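Putative ABC transporter subunit, substrate-binding component (Rhodopseudomonas palustris, PDB 4EVS) probably serves as the solute-binding component of an ABC transporter, and binds the lignin-derived aromatic acid 4-hydroxybenzoate. Local coordinates at residues Glu94-Met99 against Gln306-Ala311; Tyr296-Ala301 against Ala313-Met318; Val174-Ala179 against Ile198-Pro203. All coordinates share one frame; numbering follows the deposited sequence.

Contact 1: Glu94-Met99 against Gln306-Ala311; sequences EAKVPM and QDPEKA
Gln306 reaches past the end of helix 92-95 and binds the backbone there. Its CG lies anti to the backbone N (chi1 -174°), and the extended chain beyond it carries NE2 to Lys96 O at 3.1 Å, with a nearly straight N-H...O angle of 164°. The two groups are turned unequally: the carbonyl oxygen lies almost in the amide plane of Gln306, whereas NE2 stands above the carbonyl plane of Lys96, 63° out of it and off the lone pairs. NE2 also donates to a water at 2.9 Å, which probably relays it to Ala95 O, though the 2.5 Å from water to Ala95 O is so short that the geometry is doubtful. Lys96 ends the helix in a Schellman motif with positive phi, consistent with carbonyls here being left for outside donors. Lys96 CB meets Pro308 CG at 3.8 Å, but the extended chain beyond leads away. Val97 CG2 makes a van der Waals contact with Gln306 NE2 at 3.9 Å.

Deeper in, the rings of Pro98 and Pro308 cross at about a right angle, Pro98 CG against Pro308 CB at 3.9 Å. Pro308 opens helix 308-315; Asp307 before it is the N-cap, with a weak bond of 3.4 Å from Lys310 N to its OD1. Pro98 also packs on Tyr75 of strand 75-78, placing the helix start beside the N-terminal sheet.

The contact joins a buried, torsionally stiff proline pair to a hydrated outer edge, where one amide and probably one water supply the polar links and the Lys96 ammonium group takes no part.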
loop_
_atom_site.group_PDB
_atom_site.type_symbol
_atom_site.label_atom_id
_atom_site.label_comp_id
_atom_site.label_asym_id
_atom_site.label_seq_id
_atom_site.Cartn_x
_atom_site.Cartn_y
_atom_site.Cartn_z
ATOM N N GLU A 94 -10.795 -8.785 -21.709
ATOM C CA GLU A 94 -10.656 -9.345 -23.061
ATOM C C GLU A 94 -9.371 -10.147 -23.199
ATOM O O GLU A 94 -9.346 -11.105 -23.976
ATOM C CB GLU A 94 -10.845 -8.320 -24.213
ATOM C CG GLU A 94 -12.268 -7.743 -24.330
ATOM C CD GLU A 94 -13.358 -8.815 -24.396
ATOM O OE1 GLU A 94 -13.523 -9.485 -25.464
ATOM O OE2 GLU A 94 -14.019 -9.014 -23.342
ATOM N N ALA A 95 -8.332 -9.846 -22.397
ATOM C CA ALA A 95 -7.108 -10.689 -22.424
ATOM C C ALA A 95 -7.294 -12.012 -21.668
ATOM O O ALA A 95 -6.457 -12.925 -21.772
ATOM C CB ALA A 95 -5.884 -9.950 -21.864
ATOM N N LYS A 96 -8.380 -12.112 -20.912
ATOM C CA LYS A 96 -8.646 -13.225 -20.022
ATOM C C LYS A 96 -7.520 -13.426 -18.983
ATOM O O LYS A 96 -7.112 -14.538 -18.675
ATOM C CB LYS A 96 -8.968 -14.508 -20.787
ATOM C CG LYS A 96 -10.182 -14.389 -21.689
ATOM C CD LYS A 96 -10.562 -15.724 -22.322
ATOM C CE LYS A 96 -11.945 -15.651 -23.010
ATOM N NZ LYS A 96 -12.335 -16.862 -23.826
ATOM N N VAL A 97 -7.085 -12.325 -18.401
ATOM C CA VAL A 97 -5.966 -12.270 -17.429
ATOM C C VAL A 97 -6.360 -11.489 -16.199
ATOM O O VAL A 97 -6.571 -10.312 -16.311
ATOM C CB VAL A 97 -4.740 -11.576 -18.095
ATOM C CG1 VAL A 97 -3.648 -11.272 -17.122
ATOM C CG2 VAL A 97 -4.209 -12.417 -19.286
ATOM N N PRO A 98 -6.349 -12.116 -15.024
ATOM C CA PRO A 98 -6.572 -11.349 -13.825
ATOM C C PRO A 98 -5.393 -10.515 -13.425
ATOM O O PRO A 98 -4.274 -10.828 -13.781
ATOM C CB PRO A 98 -6.835 -12.409 -12.758
ATOM C CG PRO A 98 -7.230 -13.609 -13.513
ATOM C CD PRO A 98 -6.377 -13.553 -14.724
HETATM N N MSE A 99 -5.687 -9.450 -12.675
HETATM C CA MSE A 99 -4.689 -8.580 -12.063
HETATM C C MSE A 99 -4.787 -8.652 -10.544
HETATM O O MSE A 99 -5.857 -8.389 -9.970
HETATM C CB MSE A 99 -4.855 -7.138 -12.531
HETATM C CG MSE A 99 -3.867 -6.167 -11.880
HETATM SE SE MSE A 99 -3.827 -4.377 -12.634
HETATM C CE MSE A 99 -5.580 -3.792 -12.176
ATOM N N GLN A 306 -6.274 -21.329 -18.376
ATOM C CA GLN A 306 -6.605 -19.899 -18.397
ATOM C C GLN A 306 -8.115 -19.778 -18.344
ATOM O O GLN A 306 -8.798 -20.064 -19.335
ATOM C CB GLN A 306 -6.050 -19.271 -19.670
ATOM C CG GLN A 306 -6.214 -17.764 -19.710
ATOM C CD GLN A 306 -5.241 -17.115 -20.703
ATOM O OE1 GLN A 306 -4.469 -17.806 -21.366
ATOM N NE2 GLN A 306 -5.283 -15.809 -20.810
ATOM N N ASP A 307 -8.633 -19.420 -17.173
ATOM C CA ASP A 307 -10.075 -19.354 -16.879
ATOM C C ASP A 307 -10.303 -18.321 -15.772
ATOM O O ASP A 307 -10.512 -18.648 -14.601
ATOM C CB ASP A 307 -10.598 -20.708 -16.482
ATOM C CG ASP A 307 -12.115 -20.773 -16.373
ATOM O OD1 ASP A 307 -12.806 -19.722 -16.382
ATOM O OD2 ASP A 307 -12.600 -21.937 -16.288
ATOM N N PRO A 308 -10.267 -17.043 -16.156
ATOM C CA PRO A 308 -10.211 -16.019 -15.132
ATOM C C PRO A 308 -11.478 -15.963 -14.274
ATOM O O PRO A 308 -11.406 -15.677 -13.094
ATOM C CB PRO A 308 -10.063 -14.727 -15.944
ATOM C CG PRO A 308 -10.489 -15.068 -17.315
ATOM C CD PRO A 308 -10.073 -16.467 -17.498
ATOM N N GLU A 309 -12.631 -16.268 -14.839
ATOM C CA GLU A 309 -13.841 -16.254 -14.006
ATOM C C GLU A 309 -13.748 -17.294 -12.895
ATOM O O GLU A 309 -14.096 -17.044 -11.727
ATOM C CB GLU A 309 -15.071 -16.530 -14.852
ATOM C CG GLU A 309 -16.356 -16.377 -14.094
ATOM C CD GLU A 309 -17.607 -16.634 -14.986
ATOM O OE1 GLU A 309 -17.473 -16.956 -16.198
ATOM O OE2 GLU A 309 -18.732 -16.526 -14.477
ATOM N N LYS A 310 -13.283 -18.482 -13.256
ATOM C CA LYS A 310 -13.129 -19.547 -12.254
ATOM C C LYS A 310 -12.066 -19.170 -11.206
ATOM O O LYS A 310 -12.238 -19.428 -10.011
ATOM C CB LYS A 310 -12.807 -20.881 -12.960
ATOM C CG LYS A 310 -12.732 -22.104 -12.039
ATOM C CD LYS A 310 -12.575 -23.402 -12.856
ATOM C CE LYS A 310 -13.076 -24.605 -12.066
ATOM N NZ LYS A 310 -12.716 -25.881 -12.772
ATOM N N ALA A 311 -10.972 -18.598 -11.668
ATOM C CA ALA A 311 -9.876 -18.159 -10.821
ATOM C C ALA A 311 -10.348 -17.159 -9.768
ATOM O O ALA A 311 -10.083 -17.318 -8.568
ATOM C CB ALA A 311 -8.797 -17.514 -11.661
HETATM O O HOH W 1 -4.443 -13.901 -22.846
#

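Contact 2: Tyr296-Ala301 against Ala313-Met318; sequences YKMIEA and AAVKDM
Ala301 and Ala314 supply the tightest apolar contact here: their CB atoms stand 3.4 Å apart, closer than usual for two carbons. The closest CA approach between the segments is 6.3 Å, from Met298 CA to Ala314 CA, and the small alanines are consistent with it. The second apolar group is centred on Val315, whose CG1 points anti to its carbonyl carbon (chi1 -63°) and enters between two neighbours on helix 283-302. Met298 CG lies 3.8 Å from this methyl, and the two side chains cross at about a right angle. On its other neighbour, the same Val315 CG1 lies 3.7 Å from Lys297 CG, the chains sliding past each other in opposite directions.

These groups hold together two consecutive helices, 283-302 and the short 308-315, that pack steeply across each other and meet closely at one alanine pair, with longer side chains around it. The long helix leans with Met298 and Ile299 on Tyr75 of strand 75-78, so the pair belongs to the layer covering one side of the N-terminal sheet. Val315 to Met318 then form a type I turn, closed by a backbone bond of 3.1 Å from Met318 N to Val315 O, which leads the chain into strand 319-322.

Polar groups are peripheral, and no hydrogen bond spans the two segments. Lys297 contributes its aliphatic part: CG is anti to the backbone N, a bend at chi2 (67°) follows, and CE then passes Ala314 O at 3.7 Å as a plain van der Waals neighbour. Met318 SE, a selenomethionine atom, lies 4.0 Å from Lys297 CG, but Met318 was modelled in two conformations and this touch is correspondingly less certain.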
loop_
_atom_site.group_PDB
_atom_site.type_symbol
_atom_site.label_atom_id
_atom_site.label_comp_id
_atom_site.label_asym_id
_atom_site.label_seq_id
_atom_site.Cartn_x
_atom_site.Cartn_y
_atom_site.Cartn_z
ATOM N N TYR A 296 -1.363 -18.634 -6.543
ATOM C CA TYR A 296 -1.269 -20.090 -6.431
ATOM C C TYR A 296 -2.660 -20.743 -6.302
ATOM O O TYR A 296 -2.913 -21.800 -6.908
ATOM C CB TYR A 296 -0.327 -20.528 -5.327
ATOM C CG TYR A 296 1.148 -20.505 -5.709
ATOM C CD1 TYR A 296 1.699 -19.465 -6.465
ATOM C CD2 TYR A 296 2.013 -21.509 -5.276
ATOM C CE1 TYR A 296 3.045 -19.460 -6.788
ATOM C CE2 TYR A 296 3.354 -21.505 -5.589
ATOM C CZ TYR A 296 3.874 -20.491 -6.344
ATOM O OH TYR A 296 5.211 -20.455 -6.623
ATOM N N LYS A 297 -3.526 -20.147 -5.486
ATOM C CA LYS A 297 -4.882 -20.646 -5.308
ATOM C C LYS A 297 -5.688 -20.616 -6.620
ATOM O O LYS A 297 -6.428 -21.551 -6.937
ATOM C CB LYS A 297 -5.580 -19.842 -4.231
ATOM C CG LYS A 297 -7.025 -20.223 -3.985
ATOM C CD LYS A 297 -7.174 -21.601 -3.402
ATOM C CE LYS A 297 -8.628 -21.862 -2.923
ATOM N NZ LYS A 297 -8.619 -22.824 -1.795
HETATM N N MSE A 298 -5.547 -19.528 -7.376
HETATM C CA MSE A 298 -6.211 -19.424 -8.682
HETATM C C MSE A 298 -5.746 -20.478 -9.657
HETATM O O MSE A 298 -6.557 -21.066 -10.349
HETATM C CB MSE A 298 -6.062 -18.018 -9.252
HETATM C CG MSE A 298 -6.829 -17.011 -8.432
HETATM SE SE MSE A 298 -6.978 -15.252 -9.274
HETATM C CE MSE A 298 -5.219 -14.787 -9.153
ATOM N N ILE A 299 -4.440 -20.760 -9.663
ATOM C CA ILE A 299 -3.911 -21.805 -10.563
ATOM C C ILE A 299 -4.408 -23.170 -10.123
ATOM O O ILE A 299 -4.754 -24.005 -10.951
ATOM C CB ILE A 299 -2.374 -21.742 -10.619
ATOM C CG1 ILE A 299 -1.898 -20.406 -11.244
ATOM C CG2 ILE A 299 -1.816 -22.938 -11.346
ATOM C CD1 ILE A 299 -0.419 -20.095 -11.113
ATOM N N GLU A 300 -4.459 -23.404 -8.813
ATOM C CA GLU A 300 -4.968 -24.665 -8.276
ATOM C C GLU A 300 -6.406 -24.886 -8.692
ATOM O O GLU A 300 -6.807 -25.975 -9.160
ATOM C CB GLU A 300 -4.845 -24.611 -6.751
ATOM C CG GLU A 300 -5.602 -25.669 -5.970
ATOM C CD GLU A 300 -5.033 -27.013 -6.168
ATOM O OE1 GLU A 300 -3.849 -27.102 -6.592
ATOM O OE2 GLU A 300 -5.765 -28.008 -5.889
ATOM N N ALA A 301 -7.200 -23.841 -8.539
ATOM C CA ALA A 301 -8.632 -23.925 -8.785
ATOM C C ALA A 301 -8.988 -24.151 -10.237
ATOM O O ALA A 301 -9.986 -24.816 -10.547
ATOM C CB ALA A 301 -9.284 -22.649 -8.293
ATOM N N ALA A 313 -13.332 -16.553 -8.785
ATOM C CA ALA A 313 -14.344 -17.134 -7.908
ATOM C C ALA A 313 -13.675 -17.887 -6.728
ATOM O O ALA A 313 -14.191 -17.924 -5.623
ATOM C CB ALA A 313 -15.303 -18.055 -8.696
ATOM N N ALA A 314 -12.513 -18.463 -6.970
ATOM C CA ALA A 314 -11.823 -19.239 -5.937
ATOM C C ALA A 314 -11.203 -18.417 -4.831
ATOM O O ALA A 314 -10.841 -18.964 -3.786
ATOM C CB ALA A 314 -10.762 -20.122 -6.575
ATOM N N VAL A 315 -11.031 -17.111 -5.048
ATOM C CA VAL A 315 -10.392 -16.247 -4.022
ATOM C C VAL A 315 -11.263 -15.167 -3.474
ATOM O O VAL A 315 -10.879 -14.537 -2.491
ATOM C CB VAL A 315 -9.069 -15.623 -4.524
ATOM C CG1 VAL A 315 -8.055 -16.731 -4.811
ATOM C CG2 VAL A 315 -9.257 -14.750 -5.777
ATOM N N LYS A 316 -12.421 -14.906 -4.099
ATOM C CA LYS A 316 -13.104 -13.626 -3.800
ATOM C C LYS A 316 -13.765 -13.568 -2.439
ATOM O O LYS A 316 -14.171 -12.478 -2.017
ATOM C CB LYS A 316 -14.106 -13.250 -4.885
ATOM C CG LYS A 316 -15.290 -14.133 -4.991
ATOM C CD LYS A 316 -16.233 -13.553 -6.068
ATOM C CE LYS A 316 -17.294 -14.569 -6.517
ATOM N NZ LYS A 316 -18.634 -14.410 -5.885
ATOM N N ASP A 317 -13.859 -14.682 -1.717
ATOM C CA ASP A 317 -14.206 -14.602 -0.290
ATOM C C ASP A 317 -13.308 -15.418 0.632
ATOM O O ASP A 317 -13.711 -15.819 1.726
ATOM C CB ASP A 317 -15.727 -14.818 0.012
ATOM C CG ASP A 317 -16.183 -16.242 -0.119
ATOM O OD1 ASP A 317 -15.379 -17.119 -0.524
ATOM O OD2 ASP A 317 -17.400 -16.483 0.194
HETATM N N MSE A 318 -12.066 -15.643 0.191
HETATM C CA MSE A 318 -11.108 -16.410 0.995
HETATM C C MSE A 318 -10.697 -15.664 2.278
HETATM O O MSE A 318 -10.629 -14.433 2.322
HETATM C CB MSE A 318 -9.873 -16.717 0.175
HETATM C CG MSE A 318 -8.947 -17.746 0.747
HETATM SE SE MSE A 318 -7.617 -18.179 -0.631
HETATM C CE MSE A 318 -7.687 -16.522 -1.588
#

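Contact 3: Val174-Ala179 against Ile198-Pro203; sequences VRMPLA and IFTFLP. With PHB (p-hydroxybenzoic acid), chain I; SO4 (sulfate ion), chain F.
Met176 and Leu202 form the close-packed part of this contact. The selenomethionine chain of Met176 bends at chi3 (-63°), which brings its terminal CE to 3.6 Å from Leu202 CD2; the two side chains cross at about a right angle. Further along, Leu178 CD2 rests against CG and CD of Pro203, 3.8 Å from each. No hydrogen bond joins the segments, so methyl and methylene groups carry the whole contact. Leu202 continues onto Phe211 of helix 206-217, while Thr200 OG1 is satisfied by Ala145 O.

The strands are not direct neighbours in the sheet: 141-147 lies between 169-176 and 197-201, all three parallel. With helix 184-193 connecting the outer two, this is a beta-alpha-beta crossover that skips a strand, as in the Rossmann-like lobes of type I periplasmic binding proteins. The side chains meet over the C-terminal end of strand 141-147, where its last residue, Ser147, touches Leu178, Leu202 and Pro203.

That end of the sheet faces the ligand. With CG anti to the backbone N (chi1 161°), the Phe201 ring is brought beside 4-hydroxybenzoate and presents its own edge, CE1 lying 3.6 Å from ligand C5. Pro203 CB lies 3.5 Å from C3 of the ligand, which is also hydrogen-bonded to the Thr82, Asp232 and Tyr149 side chains and to the backbone N of Ala105 and Ala204. An alanine in place of Phe201 would remove this edge and is likely to leave a gap beside the ligand ring, making it freer to shift.

At the solvent side the packing gives way to Arg175, whose NH1 and NH2 bind O1 and O4 of a sulfate, probably from the crystallisation liquor, at 2.8 and 2.7 Å; its NE pairs with Glu156.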
loop_
_atom_site.group_PDB
_atom_site.type_symbol
_atom_site.label_atom_id
_atom_site.label_comp_id
_atom_site.label_asym_id
_atom_site.label_seq_id
_atom_site.Cartn_x
_atom_site.Cartn_y
_atom_site.Cartn_z
ATOM N N VAL A 174 -4.939 21.187 1.172
ATOM C CA VAL A 174 -4.139 21.473 0.007
ATOM C C VAL A 174 -3.832 20.194 -0.738
ATOM O O VAL A 174 -3.361 19.198 -0.151
ATOM C CB VAL A 174 -2.842 22.197 0.379
ATOM C CG1 VAL A 174 -1.977 22.502 -0.888
ATOM C CG2 VAL A 174 -3.164 23.475 1.169
ATOM N N ARG A 175 -4.104 20.255 -2.045
ATOM C CA ARG A 175 -3.708 19.215 -2.974
ATOM C C ARG A 175 -2.433 19.645 -3.667
ATOM O O ARG A 175 -2.451 20.600 -4.466
ATOM C CB ARG A 175 -4.815 18.939 -3.989
ATOM C CG ARG A 175 -6.125 18.417 -3.365
ATOM C CD ARG A 175 -7.236 18.186 -4.408
ATOM N NE ARG A 175 -8.460 17.713 -3.771
ATOM C CZ ARG A 175 -9.563 17.364 -4.419
ATOM N NH1 ARG A 175 -9.604 17.420 -5.740
ATOM N NH2 ARG A 175 -10.624 16.934 -3.735
HETATM N N MSE A 176 -1.338 18.907 -3.395
HETATM C CA MSE A 176 0.003 19.209 -3.891
HETATM C C MSE A 176 0.245 18.440 -5.152
HETATM O O MSE A 176 0.202 17.212 -5.116
HETATM C CB MSE A 176 1.043 18.775 -2.863
HETATM C CG MSE A 176 0.891 19.501 -1.542
HETATM SE SE MSE A 176 2.080 18.798 -0.133
HETATM C CE MSE A 176 1.324 16.985 -0.057
ATOM N N PRO A 177 0.564 19.126 -6.257
ATOM C CA PRO A 177 0.901 18.343 -7.448
ATOM C C PRO A 177 2.011 17.326 -7.143
ATOM O O PRO A 177 2.908 17.584 -6.332
ATOM C CB PRO A 177 1.385 19.397 -8.439
ATOM C CG PRO A 177 0.659 20.662 -7.985
ATOM C CD PRO A 177 0.584 20.580 -6.492
ATOM N N LEU A 178 1.945 16.172 -7.771
ATOM C CA LEU A 178 3.014 15.193 -7.591
ATOM C C LEU A 178 4.405 15.687 -7.959
ATOM O O LEU A 178 5.413 15.170 -7.447
ATOM C CB LEU A 178 2.724 13.927 -8.392
ATOM C CG LEU A 178 1.853 12.877 -7.782
ATOM C CD1 LEU A 178 1.715 11.685 -8.770
ATOM C CD2 LEU A 178 2.421 12.383 -6.448
ATOM N N ALA A 179 4.472 16.668 -8.849
ATOM C CA ALA A 179 5.741 17.315 -9.198
ATOM C C ALA A 179 6.357 18.143 -8.073
ATOM O O ALA A 179 7.468 18.661 -8.230
ATOM C CB ALA A 179 5.527 18.224 -10.423
ATOM N N ILE A 198 -1.425 18.069 11.480
ATOM C CA ILE A 198 -1.441 17.828 10.031
ATOM C C ILE A 198 -1.862 16.416 9.766
ATOM O O ILE A 198 -1.436 15.526 10.484
ATOM C CB ILE A 198 -0.004 17.994 9.442
ATOM C CG1 ILE A 198 0.552 19.426 9.653
ATOM C CG2 ILE A 198 0.036 17.605 7.969
ATOM C CD1 ILE A 198 2.080 19.461 9.467
ATOM N N PHE A 199 -2.709 16.242 8.758
ATOM C CA PHE A 199 -2.932 14.916 8.173
ATOM C C PHE A 199 -2.387 14.915 6.753
ATOM O O PHE A 199 -2.683 15.804 5.961
ATOM C CB PHE A 199 -4.412 14.528 8.113
ATOM C CG PHE A 199 -4.645 13.240 7.367
ATOM C CD1 PHE A 199 -4.187 12.027 7.887
ATOM C CD2 PHE A 199 -5.222 13.235 6.109
ATOM C CE1 PHE A 199 -4.327 10.838 7.188
ATOM C CE2 PHE A 199 -5.371 12.061 5.414
ATOM C CZ PHE A 199 -4.906 10.865 5.934
ATOM N N THR A 200 -1.536 13.952 6.460
ATOM C CA THR A 200 -0.895 13.882 5.133
ATOM C C THR A 200 -0.914 12.503 4.517
ATOM O O THR A 200 -0.814 11.478 5.230
ATOM C CB THR A 200 0.549 14.466 5.137
ATOM O OG1 THR A 200 0.982 14.761 3.799
ATOM C CG2 THR A 200 1.575 13.544 5.834
ATOM N N PHE A 201 -0.970 12.522 3.177
ATOM C CA PHE A 201 -0.596 11.384 2.345
ATOM C C PHE A 201 0.184 11.904 1.129
ATOM O O PHE A 201 -0.263 12.852 0.471
ATOM C CB PHE A 201 -1.784 10.573 1.814
ATOM C CG PHE A 201 -1.426 9.714 0.617
ATOM C CD1 PHE A 201 -0.780 8.490 0.814
ATOM C CD2 PHE A 201 -1.619 10.137 -0.684
ATOM C CE1 PHE A 201 -0.375 7.735 -0.238
ATOM C CE2 PHE A 201 -1.244 9.340 -1.741
ATOM C CZ PHE A 201 -0.618 8.163 -1.518
ATOM N N LEU A 202 1.317 11.264 0.827
ATOM C CA LEU A 202 2.025 11.310 -0.468
ATOM C C LEU A 202 2.469 9.863 -0.731
ATOM O O LEU A 202 2.593 9.059 0.198
ATOM C CB LEU A 202 3.251 12.242 -0.440
ATOM C CG LEU A 202 3.071 13.620 0.200
ATOM C CD1 LEU A 202 3.273 13.571 1.699
ATOM C CD2 LEU A 202 4.020 14.639 -0.472
ATOM N N PRO A 203 2.705 9.516 -2.004
ATOM C CA PRO A 203 3.178 8.137 -2.262
ATOM C C PRO A 203 4.539 7.900 -1.611
ATOM O O PRO A 203 5.412 8.794 -1.654
ATOM C CB PRO A 203 3.237 8.085 -3.779
ATOM C CG PRO A 203 3.343 9.472 -4.219
ATOM C CD PRO A 203 2.607 10.286 -3.252
HETATM C "C1'" PHB I . -1.087 4.857 -5.287
HETATM O "O1'" PHB I . -0.710 5.517 -6.298
HETATM O "O2'" PHB I . -2.236 4.317 -5.201
HETATM C C1 PHB I . -0.161 4.794 -4.118
HETATM C C2 PHB I . 1.195 4.912 -4.284
HETATM C C3 PHB I . 2.029 4.891 -3.180
HETATM C C4 PHB I . 1.530 4.667 -1.896
HETATM C C5 PHB I . 0.159 4.482 -1.738
HETATM C C6 PHB I . -0.667 4.560 -2.850
HETATM O O4 PHB I . 2.386 4.638 -0.837
HETATM S S SO4 F . -12.973 15.947 -6.443
HETATM O O1 SO4 F . -11.814 16.421 -7.188
HETATM O O2 SO4 F . -14.181 16.605 -6.956
HETATM O O3 SO4 F . -13.066 14.491 -6.586
HETATM O O4 SO4 F . -12.844 16.251 -5.024
#

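From the N terminus, contact 1 opens first, at residues 94-99 of the N-terminal lobe. The chain then passes into the other lobe, where contact 3 both opens and closes, a short loop of 18 residues lying wholly within the 206-residue span of contact 1. On its return it opens contact 2 at 296-301, closes contact 1 at 306-311 and finally closes contact 2 at 313-318, so these two cross. They share helix 308-315, which contact 1 ties to the end of helix 92-95 and contact 2 to helix 283-302. Contact 3, on the opposite side of the chain's centre, approaches contact 1 no nearer than about 17 Å between nearest atoms.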